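Local coordinates for Beta/gama crystallin family protein (Methanosarcina acetivorans, PDB 3HZ2) that binds calcium ions through a betagamma-crystallin domain, two Greek key motifs that make up the part of the protein present here, at residues Arg46-Tyr50 with Ile51-Gly55. Sequence-based numbering, arbitrary orientation.
Sequences RFYEY and INYGG. With CA (calcium ion), chain F.
Tyr48 lies against Tyr53 and Gly55 in the folded hairpin of a betagamma-crystallin Greek key. The spacing aromatic, four residues, aromatic, one residue, glycine is the family signature. The hairpin joins strand 45-48 to strand 56-60.

Aromatic packing comes first. Tyr53 CB sits over one face of the Tyr48 ring, a CH-pi contact 3.7 Å from its centroid. The Tyr53 ring turns obliquely, its plane at 59° to that of Tyr48. Tyr48 CG is anti to its carbonyl carbon (chi1 -75°), which sets one ring face against CA and CB of Tyr53. Gly55 O lies at the ring edge, 3.7 Å from Tyr48 CD1. Tyr53 CB would probably lose its aromatic floor, and Arg82 the hydroxyl it bonds, with an alanine in place of Tyr48.

Backbone bonds close the loop. Tyr50 N donates to Gly54 O at 2.9 Å, and Gly54 N returns a straighter bond to Tyr50 O at 3.3 Å. Gly55 has positive phi (74°), and a CB there would clash with Glu49 CG and Tyr50 CD1.

Charge and metal meet at Glu49. Its carboxylate forms a salt bridge with Arg56, while its CG lies over the centre of the Tyr50 ring, 3.5 Å above the plane. Asp33, Ser77 and Ser79 share the calcium, which Glu49 O binds at 2.4 Å.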
# COMPACT_ATOMS: atom_id res chain seq x y z
N ARG A 46 1.92 -3.35 -6.51
CA ARG A 46 2.15 -2.06 -7.13
C ARG A 46 1.21 -1.02 -6.54
O ARG A 46 -0.01 -1.23 -6.48
CB ARG A 46 1.91 -2.16 -8.64
CG ARG A 46 1.96 -0.83 -9.36
CD ARG A 46 2.00 -1.04 -10.86
NE ARG A 46 3.22 -1.73 -11.27
CZ ARG A 46 3.53 -2.00 -12.53
NH1 ARG A 46 2.71 -1.63 -13.50
NH2 ARG A 46 4.67 -2.62 -12.82
N PHE A 47 1.77 0.10 -6.09
CA PHE A 47 0.99 1.17 -5.50
C PHE A 47 0.95 2.38 -6.42
O PHE A 47 1.99 2.85 -6.88
CB PHE A 47 1.57 1.54 -4.13
CG PHE A 47 1.61 0.38 -3.17
CD1 PHE A 47 2.64 -0.56 -3.24
CD2 PHE A 47 0.59 0.19 -2.24
CE1 PHE A 47 2.65 -1.68 -2.41
CE2 PHE A 47 0.59 -0.93 -1.41
CZ PHE A 47 1.62 -1.86 -1.49
N TYR A 48 -0.25 2.87 -6.68
CA TYR A 48 -0.47 4.02 -7.57
C TYR A 48 -0.85 5.27 -6.81
O TYR A 48 -1.48 5.21 -5.76
CB TYR A 48 -1.58 3.69 -8.56
CG TYR A 48 -1.18 2.74 -9.67
CD1 TYR A 48 -0.64 3.22 -10.86
CD2 TYR A 48 -1.38 1.37 -9.53
CE1 TYR A 48 -0.31 2.34 -11.90
CE2 TYR A 48 -1.05 0.49 -10.57
CZ TYR A 48 -0.52 0.99 -11.74
OH TYR A 48 -0.21 0.12 -12.77
N GLU A 49 -0.48 6.43 -7.35
CA GLU A 49 -0.81 7.66 -6.67
C GLU A 49 -2.24 8.12 -6.92
O GLU A 49 -2.73 8.99 -6.23
CB GLU A 49 0.18 8.77 -7.06
CG GLU A 49 0.00 9.33 -8.45
CD GLU A 49 1.04 10.40 -8.77
OE1 GLU A 49 1.22 11.31 -7.94
OE2 GLU A 49 1.66 10.32 -9.84
N TYR A 50 -2.93 7.54 -7.89
CA TYR A 50 -4.31 7.95 -8.15
C TYR A 50 -5.24 6.74 -8.10
O TYR A 50 -4.79 5.62 -8.28
CB TYR A 50 -4.41 8.62 -9.53
CG TYR A 50 -3.60 9.90 -9.65
CD1 TYR A 50 -3.07 10.30 -10.88
CD2 TYR A 50 -3.35 10.70 -8.53
CE1 TYR A 50 -2.32 11.46 -10.99
CE2 TYR A 50 -2.60 11.87 -8.64
CZ TYR A 50 -2.09 12.24 -9.87
OH TYR A 50 -1.34 13.39 -9.98
N ILE A 51 -6.52 6.97 -7.84
CA ILE A 51 -7.45 5.84 -7.78
C ILE A 51 -7.50 5.20 -9.16
O ILE A 51 -7.05 5.78 -10.15
CB ILE A 51 -8.88 6.27 -7.37
CG1 ILE A 51 -9.46 7.24 -8.40
CG2 ILE A 51 -8.86 6.90 -5.98
CD1 ILE A 51 -10.93 7.52 -8.19
N ASN A 52 -8.04 3.99 -9.22
CA ASN A 52 -8.15 3.26 -10.47
C ASN A 52 -6.82 3.11 -11.19
O ASN A 52 -6.74 3.21 -12.41
CB ASN A 52 -9.16 3.95 -11.39
CG ASN A 52 -10.56 3.91 -10.82
OD1 ASN A 52 -11.02 2.86 -10.38
ND2 ASN A 52 -11.26 5.04 -10.84
N TYR A 53 -5.76 2.89 -10.40
CA TYR A 53 -4.42 2.69 -10.93
C TYR A 53 -3.92 3.79 -11.85
O TYR A 53 -3.41 3.53 -12.95
CB TYR A 53 -4.38 1.32 -11.62
CG TYR A 53 -5.08 0.27 -10.79
CD1 TYR A 53 -6.18 -0.43 -11.29
CD2 TYR A 53 -4.69 0.02 -9.47
CE1 TYR A 53 -6.88 -1.34 -10.50
CE2 TYR A 53 -5.39 -0.89 -8.67
CZ TYR A 53 -6.48 -1.56 -9.19
OH TYR A 53 -7.19 -2.44 -8.40
N GLY A 54 -4.07 5.03 -11.40
CA GLY A 54 -3.62 6.16 -12.20
C GLY A 54 -2.37 6.81 -11.65
O GLY A 54 -2.02 6.63 -10.47
N GLY A 55 -1.68 7.57 -12.50
CA GLY A 55 -0.47 8.26 -12.08
C GLY A 55 0.76 7.39 -11.91
O GLY A 55 0.83 6.27 -12.41
CA CA F . -3.23 10.11 -4.13
O HOH W 1 -1.92 12.51 -3.71
O HOH W 2 -5.34 11.51 -5.28